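Long-range contacts in putative endo-1,4-beta-xylanase (Bacteroides thetaiotaomicron VPI-5482, PDB 5MSX), which probably hydrolyses O-glycosidic bonds in plant pectin glycans as a calcium-binding member of glycoside hydrolase family 43: residues 77-82 with 424-429; 374-379 with 443-448; 395-400 with 448-453. All coordinates share one frame; numbering follows the deposited sequence.

Contact 1: residues 77-82 with 424-429; sequences SFDGTY and DRKMCS. With EDO (1,2-ethanediol), chain B.
Phe78 lays one face of its ring over the backbone of Cys428 and Ser429, beside a short strand pairing. Cys428 CA stands 4.0 Å from the Phe78 ring centroid and 23° off the ring normal, a CH-pi contact. Cys428 C and Ser429 N lie above the same face, displaced toward its rim, while Phe78 CE1 reaches Ser429 CB at 3.6 Å. The first torsion explains the pose: with chi1 at 82°, CG sits between the backbone N and the carbonyl carbon, and the ring folds across the neighbouring strand. Trp68 meets the Phe78 ring with its plane at about 60°, and Pro399 and Thr400 pack against it too.

Underneath the ring runs a short antiparallel pairing. Phe78 N donates to Ser429 O and Ser429 N returns a bond to Phe78 O, both 3.0 Å long, and Gly80 N adds a third bond to Met427 O. Phe78 and Ser429 place their side chains on one face of the pair; Asp79 and Cys428 place theirs on the other. On that second face the Asp79 and Lys426 side chains cross at about a right angle, and Lys426 NZ approaches Asp79 OD2 at 3.3 Å, a salt bridge whose hydrogen bond is weak, between two exposed residues. On the face of Phe78 and Ser429, Ser429 OG accepts a hydrogen bond of 2.9 Å from O1 of a 1,2-ethanediol molecule, probably taken up from the crystallisation liquor.

The principle illustrated is a two-stranded antiparallel bridge between domains: strand 78-79 belongs to the family 43 catalytic part, a five-bladed beta-propeller fold, and its partner to the F5/8 type C beta-sandwich.

Contact 2: residues 374-379 with 443-448; sequences SINPWI and RIKILK
Ile379 and Ile444 form the tight half of this contact, bonded to each other in both directions through their backbones and turning their side chains to the same buried face. Ile444 N gives its hydrogen to Ile379 O at 3.1 Å and Ile379 N to Ile444 O at 3.2 Å; beside them Ile379 CG2 rests 4.2 Å from Ile444 CB. Both residues pack on Ile453 and Trp456 of strand 452-458. Two residues along, Ile446 N binds Pro377 O at 3.0 Å with a nearly straight N-H...O angle of 168°, and the proline ring brings CG to 4.3 Å from Ile446 CB.

The opposite face is looser and richer in polar groups. Trp378 CB touches Lys445 CG at 4.0 Å, but chi1 of 56° sets Trp378 CG between its backbone N and carbonyl carbon, and the indole extends off the neighbouring strand. Arg443 comes near it only as a long and at most weak cation-pi pair; its strongest partner is Glu408, through a salt bridge at NE, and it also makes a cation-pi contact with Trp416. Toward solvent, partly exposed Asn376 lies alongside Leu447, with Asn376 OD1 3.3 Å from Leu447 CD2, while ND2 comes near the end of Lys445 without bonding to it. Were Asn376 replaced, an alanine here would lose the amide and is likely to leave a gap beside Leu447 CD2, with the Lys445 tail freer to swing.

This antiparallel pairing, apolar on the Ile379 and Ile444 face, is part of the jelly-roll-like beta-sandwich of the F5/8 type C domain; strand 438-448 finishes in a classic beta bulge, Leu447 and Lys448 both facing Ala404.

Contact 3: residues 395-400 with 448-453; sequences YFVRPT and KGVPGI. With EDO (1,2-ethanediol), chain B.
Val397 and Val450 meet across the end of an antiparallel pairing in the F5/8 type C beta-sandwich, where strand 386-396 runs beside strand 452-458. Their CG1 methyls are 3.9 Å apart, the two side chains crossing at a slant. The second branch of Val450 serves another partner: CG2 lies over one face of the Arg398 guanidinium and is 4.0 Å from Arg398 CB. Further along, Phe396 and Ile453, a non-hydrogen-bonded pair, run side by side, with Phe396 CD1 4.0 Å from Ile453 CG1. Gly452 is hemmed in by Val397, whose CG2 would be crowded by any CB placed there.

The next shell fixes these groups. Pro451 centres an inverse gamma turn, closed by Gly452 N bonding to Val450 O. Arg398 reaches outward through a chain bent at chi3 (-74°); its NH2 is held by Gly54 O and its cation lies against the ring of Tyr55, so the flat group that receives the valine methyl is anchored from the side of the catalytic part. His403 stacks on the Phe396 ring and also bonds to Val450 O, tying both segments to strand 403-410. Tyr395 OH reaches Trp76 O, and Val397 packs on Trp454, a residue of the calcium site.

Small molecules complete the shell. One water bridges Arg398 O and Val450 N, and the ethanediol accepts from Phe396 N through O1 at 2.8 Å while its O2 donates to Pro399 O at 2.7 Å. A single direct backbone bond joins the segments: Val397 N points to Gly452 O at 2.9 Å, almost straight at 171°, yet from 53° above the carbonyl plane.

All three contacts involve strands of the F5/8 type C sandwich. Contact 3 sits centrally, its centre about 11 Å from those of contacts 1 and 2, which lie about 19 Å apart. Contact 1 touches contact 3 where Phe78 CZ meets Thr400 CG2 at 3.6 Å, and both share the ethanediol. Contact 2 reaches contact 3 through Ile446 CD1 and Phe396 CE1, 3.8 Å apart. This domain's calcium ion, whose site includes Trp454 and Glu455, lies about 7 Å from the Ile453 side chain, about 10 Å from that of Ile379 and about 12 Å from that of Ser429. The predicted catalytic residues Asp36, Asp154 and Glu200 belong to the family 43 part, which contact 1 joins to this domain.

Contact 1: residues 77-82 with 424-429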
ATOM      1  N   SER C  77     -23.209  11.093  17.648  1.00 22.49           N
ATOM      2  CA  SER C  77     -22.383  11.906  18.523  1.00 22.60           C
ATOM      3  C   SER C  77     -21.014  12.151  17.955  1.00 22.31           C
ATOM      4  O   SER C  77     -20.587  11.486  17.040  1.00 20.84           O
ATOM      5  CB  SER C  77     -22.269  11.264  19.910  1.00 24.80           C
ATOM      6  OG  SER C  77     -21.679   9.986  19.823  1.00 26.32           O
ATOM      7  N   PHE C  78     -20.340  13.155  18.483  1.00 23.48           N
ATOM      8  CA  PHE C  78     -18.948  13.418  18.162  1.00 25.26           C
ATOM      9  C   PHE C  78     -18.251  13.962  19.412  1.00 27.88           C
ATOM     10  O   PHE C  78     -18.917  14.437  20.359  1.00 26.28           O
ATOM     11  CB  PHE C  78     -18.795  14.416  17.004  1.00 25.61           C
ATOM     12  CG  PHE C  78     -18.921  15.869  17.415  1.00 24.97           C
ATOM     13  CD1 PHE C  78     -20.175  16.464  17.513  1.00 25.76           C
ATOM     14  CD2 PHE C  78     -17.782  16.650  17.698  1.00 25.00           C
ATOM     15  CE1 PHE C  78     -20.295  17.795  17.919  1.00 27.26           C
ATOM     16  CE2 PHE C  78     -17.906  17.977  18.103  1.00 25.30           C
ATOM     17  CZ  PHE C  78     -19.168  18.554  18.207  1.00 26.32           C
ATOM     18  N   ASP C  79     -16.924  13.896  19.378  1.00 28.73           N
ATOM     19  CA  ASP C  79     -16.091  14.463  20.422  1.00 34.98           C
ATOM     20  C   ASP C  79     -14.759  14.900  19.832  1.00 34.46           C
ATOM     21  O   ASP C  79     -13.981  14.075  19.406  1.00 34.96           O
ATOM     22  CB  ASP C  79     -15.878  13.445  21.550  1.00 39.36           C
ATOM     23  CG  ASP C  79     -15.127  14.036  22.754  1.00 42.79           C
ATOM     24  OD1 ASP C  79     -14.641  15.189  22.691  1.00 46.11           O
ATOM     25  OD2 ASP C  79     -15.017  13.332  23.767  1.00 48.71           O
ATOM     26  N   GLY C  80     -14.501  16.207  19.827  1.00 32.60           N
ATOM     27  CA  GLY C  80     -13.267  16.752  19.275  1.00 31.26           C
ATOM     28  C   GLY C  80     -13.197  16.701  17.754  1.00 31.94           C
ATOM     29  O   GLY C  80     -14.211  16.454  17.065  1.00 29.73           O
ATOM     30  N   THR C  81     -11.991  16.953  17.244  1.00 29.33           N
ATOM     31  CA  THR C  81     -11.704  16.872  15.831  1.00 30.44           C
ATOM     32  C   THR C  81     -10.975  15.559  15.552  1.00 34.90           C
ATOM     33  O   THR C  81     -10.418  14.950  16.472  1.00 34.93           O
ATOM     34  CB  THR C  81     -10.898  18.075  15.310  1.00 31.85           C
ATOM     35  OG1 THR C  81     -10.598  17.890  13.920  1.00 32.14           O
ATOM     36  CG2 THR C  81      -9.573  18.296  16.099  1.00 33.18           C
ATOM     37  N   TYR C  82     -11.035  15.114  14.293  1.00 33.22           N
ATOM     38  CA  TYR C  82     -10.312  13.925  13.819  1.00 30.28           C
ATOM     39  C   TYR C  82      -9.078  14.343  13.018  1.00 29.92           C
ATOM     40  O   TYR C  82      -8.329  13.489  12.578  1.00 29.86           O
ATOM     41  CB  TYR C  82     -11.238  12.970  12.986  1.00 28.06           C
ATOM     42  CG  TYR C  82     -11.798  13.559  11.692  1.00 26.18           C
ATOM     43  CD1 TYR C  82     -11.069  13.537  10.503  1.00 25.38           C
ATOM     44  CD2 TYR C  82     -13.057  14.147  11.662  1.00 25.96           C
ATOM     45  CE1 TYR C  82     -11.587  14.068   9.324  1.00 26.11           C
ATOM     46  CE2 TYR C  82     -13.581  14.672  10.495  1.00 25.48           C
ATOM     47  CZ  TYR C  82     -12.854  14.631   9.324  1.00 26.09           C
ATOM     48  OH  TYR C  82     -13.384  15.182   8.188  1.00 25.96           O
ATOM     49  N   ASP C 424     -15.700  24.952  31.847  1.00 44.09           N
ATOM     50  CA  ASP C 424     -14.890  24.906  30.601  1.00 43.38           C
ATOM     51  C   ASP C 424     -15.727  24.399  29.417  1.00 42.32           C
ATOM     52  O   ASP C 424     -16.441  23.410  29.542  1.00 42.71           O
ATOM     53  CB  ASP C 424     -13.670  23.992  30.768  1.00 41.81           C
ATOM     54  N   ARG C 425     -15.658  25.117  28.296  1.00 42.41           N
ATOM     55  CA  ARG C 425     -16.144  24.652  26.995  1.00 42.76           C
ATOM     56  C   ARG C 425     -15.630  23.249  26.705  1.00 42.96           C
ATOM     57  O   ARG C 425     -14.429  23.028  26.724  1.00 44.07           O
ATOM     58  CB  ARG C 425     -15.609  25.537  25.870  1.00 43.29           C
ATOM     59  CG  ARG C 425     -16.439  26.724  25.474  1.00 42.91           C
ATOM     60  CD  ARG C 425     -15.749  27.472  24.332  1.00 43.42           C
ATOM     61  NE  ARG C 425     -16.128  28.878  24.355  1.00 44.66           N
ATOM     62  CZ  ARG C 425     -17.204  29.408  23.776  1.00 46.99           C
ATOM     63  NH1 ARG C 425     -18.060  28.682  23.046  1.00 48.06           N
ATOM     64  NH2 ARG C 425     -17.420  30.710  23.915  1.00 51.11           N
ATOM     65  N   LYS C 426     -16.527  22.311  26.453  1.00 41.32           N
ATOM     66  CA  LYS C 426     -16.140  21.028  25.895  1.00 41.09           C
ATOM     67  C   LYS C 426     -16.822  20.894  24.509  1.00 40.26           C
ATOM     68  O   LYS C 426     -18.035  21.094  24.395  1.00 36.84           O
ATOM     69  CB  LYS C 426     -16.522  19.920  26.862  1.00 42.33           C
ATOM     70  CG  LYS C 426     -16.192  18.513  26.398  1.00 46.51           C
ATOM     71  CD  LYS C 426     -16.450  17.498  27.503  1.00 49.14           C
ATOM     72  CE  LYS C 426     -16.617  16.077  26.985  1.00 52.45           C
ATOM     73  NZ  LYS C 426     -15.685  15.743  25.872  1.00 56.00           N
ATOM     74  N   MET C 427     -16.012  20.602  23.485  1.00 37.01           N
ATOM     75  CA  MET C 427     -16.418  20.595  22.089  1.00 36.21           C
ATOM     76  C   MET C 427     -16.840  19.166  21.743  1.00 35.36           C
ATOM     77  O   MET C 427     -16.037  18.371  21.250  1.00 34.00           O
ATOM     78  CB  MET C 427     -15.276  21.078  21.168  1.00 38.25           C
ATOM     79  CG  MET C 427     -15.078  22.591  21.051  1.00 40.66           C
ATOM     80  SD  MET C 427     -14.414  23.525  22.471  1.00 46.23           S
ATOM     81  CE  MET C 427     -12.783  22.780  22.627  1.00 48.22           C
ATOM     82  N   CYS C 428     -18.097  18.841  22.037  1.00 30.49           N
ATOM     83  CA  CYS C 428     -18.625  17.516  21.802  1.00 30.46           C
ATOM     84  C   CYS C 428     -20.146  17.611  21.644  1.00 28.73           C
ATOM     85  O   CYS C 428     -20.691  18.676  21.793  1.00 30.21           O
ATOM     86  CB  CYS C 428     -18.241  16.607  22.962  1.00 32.56           C
ATOM     87  SG  CYS C 428     -19.122  16.947  24.506  1.00 39.81           S
ATOM     88  N   SER C 429     -20.818  16.524  21.296  1.00 26.79           N
ATOM     89  CA  SER C 429     -22.292  16.458  21.363  1.00 26.93           C
ATOM     90  C   SER C 429     -22.694  15.002  21.347  1.00 26.08           C
ATOM     91  O   SER C 429     -22.107  14.252  20.606  1.00 28.71           O
ATOM     92  CB  SER C 429     -22.980  17.174  20.181  1.00 25.20           C
ATOM     93  OG  SER C 429     -24.368  17.354  20.464  1.00 25.50           O
TER
HETATM   94  C1  EDO B 514     -23.247  20.413  21.796  1.00 32.14           C
HETATM   95  O1  EDO B 514     -24.180  19.492  22.360  1.00 29.07           O
HETATM   96  C2  EDO B 514     -22.189  21.016  22.730  1.00 33.33           C
HETATM   97  O2  EDO B 514     -21.198  21.901  22.185  1.00 33.92           O

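Contact 2: residues 374-379 with 443-448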
ATOM      1  N   SER C 374     -28.150  37.167  26.823  1.00 52.88           N
ATOM      2  CA  SER C 374     -26.831  36.529  26.783  1.00 55.93           C
ATOM      3  C   SER C 374     -26.158  36.296  28.153  1.00 54.51           C
ATOM      4  O   SER C 374     -24.963  36.036  28.187  1.00 55.95           O
ATOM      5  CB  SER C 374     -25.911  37.367  25.899  1.00 57.44           C
ATOM      6  OG  SER C 374     -25.679  38.629  26.494  1.00 62.88           O
ATOM      7  N   ILE C 375     -26.895  36.381  29.265  1.00 55.28           N
ATOM      8  CA  ILE C 375     -26.323  36.177  30.615  1.00 56.13           C
ATOM      9  C   ILE C 375     -27.102  35.079  31.336  1.00 55.68           C
ATOM     10  O   ILE C 375     -28.230  35.304  31.774  1.00 57.63           O
ATOM     11  CB  ILE C 375     -26.377  37.482  31.459  1.00 57.96           C
ATOM     12  CG1 ILE C 375     -25.449  38.557  30.873  1.00 55.55           C
ATOM     13  CG2 ILE C 375     -26.005  37.220  32.922  1.00 58.28           C
ATOM     14  CD1 ILE C 375     -25.895  39.965  31.199  1.00 55.03           C
ATOM     15  N   ASN C 376     -26.498  33.904  31.494  1.00 57.51           N
ATOM     16  CA  ASN C 376     -27.233  32.707  31.960  1.00 58.17           C
ATOM     17  C   ASN C 376     -28.653  32.590  31.369  1.00 52.46           C
ATOM     18  O   ASN C 376     -29.642  32.620  32.118  1.00 52.54           O
ATOM     19  CB  ASN C 376     -27.329  32.662  33.495  1.00 61.04           C
ATOM     20  CG  ASN C 376     -25.996  32.475  34.161  1.00 63.33           C
ATOM     21  OD1 ASN C 376     -24.937  32.637  33.549  1.00 63.53           O
ATOM     22  ND2 ASN C 376     -26.039  32.134  35.438  1.00 70.36           N
ATOM     23  N   PRO C 377     -28.762  32.479  30.027  1.00 45.54           N
ATOM     24  CA  PRO C 377     -30.024  31.998  29.470  1.00 41.13           C
ATOM     25  C   PRO C 377     -30.308  30.617  30.018  1.00 38.96           C
ATOM     26  O   PRO C 377     -29.369  29.868  30.293  1.00 40.18           O
ATOM     27  CB  PRO C 377     -29.760  31.940  27.957  1.00 41.82           C
ATOM     28  CG  PRO C 377     -28.290  32.057  27.782  1.00 42.69           C
ATOM     29  CD  PRO C 377     -27.785  32.809  28.974  1.00 44.24           C
ATOM     30  N   TRP C 378     -31.577  30.281  30.203  1.00 36.63           N
ATOM     31  CA  TRP C 378     -31.909  28.992  30.766  1.00 34.94           C
ATOM     32  C   TRP C 378     -33.201  28.435  30.210  1.00 33.11           C
ATOM     33  O   TRP C 378     -34.042  29.166  29.674  1.00 32.18           O
ATOM     34  CB  TRP C 378     -31.952  29.066  32.301  1.00 35.88           C
ATOM     35  CG  TRP C 378     -32.892  30.113  32.838  1.00 35.09           C
ATOM     36  CD1 TRP C 378     -32.554  31.347  33.310  1.00 34.97           C
ATOM     37  CD2 TRP C 378     -34.320  30.010  32.950  1.00 33.06           C
ATOM     38  NE1 TRP C 378     -33.679  32.016  33.708  1.00 36.42           N
ATOM     39  CE2 TRP C 378     -34.777  31.220  33.505  1.00 35.77           C
ATOM     40  CE3 TRP C 378     -35.255  29.010  32.640  1.00 33.23           C
ATOM     41  CZ2 TRP C 378     -36.140  31.472  33.747  1.00 36.46           C
ATOM     42  CZ3 TRP C 378     -36.603  29.252  32.872  1.00 35.90           C
ATOM     43  CH2 TRP C 378     -37.036  30.484  33.415  1.00 36.31           C
ATOM     44  N   ILE C 379     -33.335  27.120  30.350  1.00 31.02           N
ATOM     45  CA  ILE C 379     -34.529  26.379  29.948  1.00 31.16           C
ATOM     46  C   ILE C 379     -34.812  25.339  31.025  1.00 30.01           C
ATOM     47  O   ILE C 379     -33.882  24.830  31.641  1.00 31.93           O
ATOM     48  CB  ILE C 379     -34.329  25.733  28.536  1.00 30.97           C
ATOM     49  CG1 ILE C 379     -35.577  24.976  28.086  1.00 32.06           C
ATOM     50  CG2 ILE C 379     -33.089  24.840  28.486  1.00 29.98           C
ATOM     51  CD1 ILE C 379     -35.645  24.733  26.577  1.00 33.38           C
ATOM     52  N   ARG C 443     -33.074  21.972  34.881  1.00 33.10           N
ATOM     53  CA  ARG C 443     -32.767  23.239  34.302  1.00 35.03           C
ATOM     54  C   ARG C 443     -31.339  23.256  33.841  1.00 35.33           C
ATOM     55  O   ARG C 443     -30.443  22.821  34.567  1.00 35.04           O
ATOM     56  CB  ARG C 443     -32.964  24.365  35.331  1.00 37.85           C
ATOM     57  CG  ARG C 443     -32.607  25.747  34.805  1.00 39.02           C
ATOM     58  CD  ARG C 443     -33.126  26.857  35.713  1.00 42.62           C
ATOM     59  NE  ARG C 443     -32.243  27.097  36.857  1.00 44.26           N
ATOM     60  CZ  ARG C 443     -32.585  27.764  37.962  1.00 46.82           C
ATOM     61  NH1 ARG C 443     -33.806  28.271  38.110  1.00 46.26           N
ATOM     62  NH2 ARG C 443     -31.694  27.928  38.935  1.00 46.06           N
ATOM     63  N   ILE C 444     -31.135  23.824  32.663  1.00 33.98           N
ATOM     64  CA  ILE C 444     -29.806  24.059  32.111  1.00 34.87           C
ATOM     65  C   ILE C 444     -29.621  25.549  32.113  1.00 34.17           C
ATOM     66  O   ILE C 444     -30.514  26.255  31.683  1.00 38.74           O
ATOM     67  CB  ILE C 444     -29.715  23.549  30.663  1.00 33.78           C
ATOM     68  CG1 ILE C 444     -29.869  22.036  30.644  1.00 34.81           C
ATOM     69  CG2 ILE C 444     -28.404  23.969  29.991  1.00 34.42           C
ATOM     70  CD1 ILE C 444     -30.556  21.535  29.405  1.00 36.79           C
ATOM     71  N   LYS C 445     -28.490  26.031  32.617  1.00 34.85           N
ATOM     72  CA  LYS C 445     -28.100  27.420  32.409  1.00 40.00           C
ATOM     73  C   LYS C 445     -26.872  27.395  31.527  1.00 35.24           C
ATOM     74  O   LYS C 445     -25.939  26.671  31.813  1.00 35.01           O
ATOM     75  CB  LYS C 445     -27.762  28.129  33.732  1.00 45.19           C
ATOM     76  CG  LYS C 445     -28.890  28.182  34.754  1.00 50.38           C
ATOM     77  CD  LYS C 445     -28.579  29.169  35.888  1.00 53.09           C
ATOM     78  CE  LYS C 445     -27.686  28.543  36.947  1.00 57.14           C
ATOM     79  NZ  LYS C 445     -26.919  29.557  37.727  1.00 61.99           N
ATOM     80  N   ILE C 446     -26.851  28.208  30.485  1.00 33.22           N
ATOM     81  CA  ILE C 446     -25.763  28.193  29.535  1.00 33.61           C
ATOM     82  C   ILE C 446     -24.815  29.329  29.880  1.00 34.97           C
ATOM     83  O   ILE C 446     -25.219  30.483  29.936  1.00 40.72           O
ATOM     84  CB  ILE C 446     -26.279  28.281  28.076  1.00 33.16           C
ATOM     85  CG1 ILE C 446     -27.254  27.128  27.813  1.00 32.88           C
ATOM     86  CG2 ILE C 446     -25.116  28.229  27.084  1.00 33.04           C
ATOM     87  CD1 ILE C 446     -27.903  27.117  26.447  1.00 34.20           C
ATOM     88  N   LEU C 447     -23.546  28.981  30.080  1.00 36.64           N
ATOM     89  CA  LEU C 447     -22.513  29.912  30.517  1.00 38.43           C
ATOM     90  C   LEU C 447     -21.633  30.385  29.380  1.00 38.60           C
ATOM     91  O   LEU C 447     -21.270  31.556  29.346  1.00 39.07           O
ATOM     92  CB  LEU C 447     -21.667  29.256  31.608  1.00 41.57           C
ATOM     93  CG  LEU C 447     -22.413  28.907  32.914  1.00 42.11           C
ATOM     94  CD1 LEU C 447     -21.629  27.881  33.735  1.00 44.69           C
ATOM     95  CD2 LEU C 447     -22.687  30.169  33.722  1.00 40.60           C
ATOM     96  N   LYS C 448     -21.278  29.478  28.465  1.00 39.64           N
ATOM     97  CA  LYS C 448     -20.610  29.833  27.212  1.00 36.23           C
ATOM     98  C   LYS C 448     -21.140  28.965  26.061  1.00 36.84           C
ATOM     99  O   LYS C 448     -21.703  27.888  26.278  1.00 33.00           O
ATOM    100  CB  LYS C 448     -19.103  29.681  27.360  1.00 38.41           C
TER

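Contact 3: residues 395-400 with 448-453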
ATOM      1  N   TYR C 395     -28.127  18.128  23.125  1.00 26.38           N
ATOM      2  CA  TYR C 395     -27.560  18.466  21.833  1.00 24.43           C
ATOM      3  C   TYR C 395     -27.711  19.956  21.630  1.00 24.72           C
ATOM      4  O   TYR C 395     -28.777  20.411  21.222  1.00 24.85           O
ATOM      5  CB  TYR C 395     -28.313  17.704  20.754  1.00 24.63           C
ATOM      6  CG  TYR C 395     -28.119  16.212  20.786  1.00 24.75           C
ATOM      7  CD1 TYR C 395     -28.941  15.387  21.544  1.00 25.35           C
ATOM      8  CD2 TYR C 395     -27.117  15.619  20.020  1.00 26.11           C
ATOM      9  CE1 TYR C 395     -28.749  14.002  21.559  1.00 25.57           C
ATOM     10  CE2 TYR C 395     -26.931  14.245  20.011  1.00 25.98           C
ATOM     11  CZ  TYR C 395     -27.741  13.451  20.774  1.00 26.13           C
ATOM     12  OH  TYR C 395     -27.516  12.110  20.740  1.00 31.03           O
ATOM     13  N   PHE C 396     -26.671  20.719  21.931  1.00 24.60           N
ATOM     14  CA  PHE C 396     -26.710  22.170  21.747  1.00 26.28           C
ATOM     15  C   PHE C 396     -26.556  22.570  20.291  1.00 25.40           C
ATOM     16  O   PHE C 396     -26.004  21.826  19.454  1.00 25.85           O
ATOM     17  CB  PHE C 396     -25.629  22.915  22.567  1.00 28.97           C
ATOM     18  CG  PHE C 396     -25.775  22.784  24.075  1.00 32.94           C
ATOM     19  CD1 PHE C 396     -26.666  23.610  24.787  1.00 32.82           C
ATOM     20  CD2 PHE C 396     -25.007  21.852  24.805  1.00 33.56           C
ATOM     21  CE1 PHE C 396     -26.799  23.494  26.179  1.00 32.52           C
ATOM     22  CE2 PHE C 396     -25.129  21.747  26.197  1.00 33.17           C
ATOM     23  CZ  PHE C 396     -26.032  22.560  26.874  1.00 33.74           C
ATOM     24  N   VAL C 397     -26.989  23.791  20.017  1.00 22.35           N
ATOM     25  CA  VAL C 397     -26.791  24.442  18.725  1.00 22.50           C
ATOM     26  C   VAL C 397     -25.337  24.943  18.600  1.00 22.43           C
ATOM     27  O   VAL C 397     -24.760  25.448  19.573  1.00 23.05           O
ATOM     28  CB  VAL C 397     -27.794  25.621  18.559  1.00 20.96           C
ATOM     29  CG1 VAL C 397     -27.465  26.439  17.324  1.00 20.73           C
ATOM     30  CG2 VAL C 397     -29.212  25.096  18.501  1.00 20.64           C
ATOM     31  N   ARG C 398     -24.772  24.840  17.396  1.00 23.31           N
ATOM     32  CA  ARG C 398     -23.341  25.080  17.144  1.00 24.03           C
ATOM     33  C   ARG C 398     -22.415  24.312  18.128  1.00 24.78           C
ATOM     34  O   ARG C 398     -21.507  24.897  18.740  1.00 21.93           O
ATOM     35  CB  ARG C 398     -22.989  26.572  17.095  1.00 24.66           C
ATOM     36  CG  ARG C 398     -21.636  26.820  16.426  1.00 25.98           C
ATOM     37  CD  ARG C 398     -21.243  28.279  16.479  1.00 27.29           C
ATOM     38  NE  ARG C 398     -22.022  29.078  15.535  1.00 29.25           N
ATOM     39  CZ  ARG C 398     -21.967  30.406  15.423  1.00 29.34           C
ATOM     40  NH1 ARG C 398     -21.173  31.125  16.204  1.00 30.26           N
ATOM     41  NH2 ARG C 398     -22.709  31.021  14.516  1.00 27.47           N
ATOM     42  N   PRO C 399     -22.601  22.981  18.219  1.00 28.24           N
ATOM     43  CA  PRO C 399     -21.922  22.111  19.184  1.00 27.66           C
ATOM     44  C   PRO C 399     -20.383  22.099  19.021  1.00 28.72           C
ATOM     45  O   PRO C 399     -19.616  21.883  20.006  1.00 28.94           O
ATOM     46  CB  PRO C 399     -22.534  20.744  18.878  1.00 28.90           C
ATOM     47  CG  PRO C 399     -22.832  20.794  17.437  1.00 30.66           C
ATOM     48  CD  PRO C 399     -23.377  22.180  17.254  1.00 29.65           C
ATOM     49  N   THR C 400     -19.922  22.331  17.795  1.00 27.78           N
ATOM     50  CA  THR C 400     -18.501  22.266  17.523  1.00 28.83           C
ATOM     51  C   THR C 400     -17.738  23.473  18.081  1.00 30.83           C
ATOM     52  O   THR C 400     -16.512  23.430  18.098  1.00 28.79           O
ATOM     53  CB  THR C 400     -18.184  22.132  16.034  1.00 27.67           C
ATOM     54  OG1 THR C 400     -18.641  23.292  15.320  1.00 26.90           O
ATOM     55  CG2 THR C 400     -18.812  20.844  15.453  1.00 28.97           C
ATOM     56  N   LYS C 448     -21.278  29.478  28.465  1.00 39.64           N
ATOM     57  CA  LYS C 448     -20.610  29.833  27.212  1.00 36.23           C
ATOM     58  C   LYS C 448     -21.140  28.965  26.061  1.00 36.84           C
ATOM     59  O   LYS C 448     -21.703  27.888  26.278  1.00 33.00           O
ATOM     60  CB  LYS C 448     -19.103  29.681  27.360  1.00 38.41           C
ATOM     61  N   GLY C 449     -20.952  29.453  24.840  1.00 37.32           N
ATOM     62  CA  GLY C 449     -21.466  28.822  23.622  1.00 36.21           C
ATOM     63  C   GLY C 449     -22.819  29.378  23.204  1.00 35.27           C
ATOM     64  O   GLY C 449     -23.472  30.108  23.948  1.00 34.61           O
ATOM     65  N   VAL C 450     -23.249  29.018  22.000  1.00 33.33           N
ATOM     66  CA  VAL C 450     -24.521  29.506  21.470  1.00 30.50           C
ATOM     67  C   VAL C 450     -25.669  29.006  22.334  1.00 29.58           C
ATOM     68  O   VAL C 450     -25.754  27.821  22.606  1.00 26.74           O
ATOM     69  CB  VAL C 450     -24.701  29.123  19.998  1.00 29.93           C
ATOM     70  CG1 VAL C 450     -26.129  29.360  19.521  1.00 29.58           C
ATOM     71  CG2 VAL C 450     -23.701  29.898  19.177  1.00 29.31           C
ATOM     72  N   PRO C 451     -26.536  29.934  22.804  1.00 31.21           N
ATOM     73  CA  PRO C 451     -27.569  29.549  23.753  1.00 30.22           C
ATOM     74  C   PRO C 451     -28.827  28.941  23.086  1.00 30.69           C
ATOM     75  O   PRO C 451     -29.868  29.599  22.982  1.00 30.47           O
ATOM     76  CB  PRO C 451     -27.861  30.875  24.487  1.00 32.03           C
ATOM     77  CG  PRO C 451     -27.626  31.922  23.452  1.00 32.40           C
ATOM     78  CD  PRO C 451     -26.484  31.400  22.609  1.00 31.26           C
ATOM     79  N   GLY C 452     -28.718  27.682  22.646  1.00 28.25           N
ATOM     80  CA  GLY C 452     -29.807  26.996  21.985  1.00 26.51           C
ATOM     81  C   GLY C 452     -29.648  25.502  21.981  1.00 26.07           C
ATOM     82  O   GLY C 452     -28.542  25.005  22.147  1.00 26.04           O
ATOM     83  N   ILE C 453     -30.760  24.796  21.796  1.00 25.16           N
ATOM     84  CA  ILE C 453     -30.811  23.351  21.874  1.00 25.75           C
ATOM     85  C   ILE C 453     -31.673  22.773  20.727  1.00 25.86           C
ATOM     86  O   ILE C 453     -32.886  23.103  20.601  1.00 23.73           O
ATOM     87  CB  ILE C 453     -31.422  22.897  23.230  1.00 26.15           C
ATOM     88  CG1 ILE C 453     -30.616  23.446  24.422  1.00 26.83           C
ATOM     89  CG2 ILE C 453     -31.479  21.382  23.310  1.00 26.12           C
ATOM     90  CD1 ILE C 453     -31.105  22.942  25.773  1.00 27.71           C
TER
HETATM   91  C1  EDO B 514     -23.247  20.413  21.796  1.00 32.14           C
HETATM   92  O1  EDO B 514     -24.180  19.492  22.360  1.00 29.07           O
HETATM   93  C2  EDO B 514     -22.189  21.016  22.730  1.00 33.33           C
HETATM   94  O2  EDO B 514     -21.198  21.901  22.185  1.00 33.92           O
HETATM   95  O   HOH W   1     -21.253  27.128  20.803  1.00 30.25           O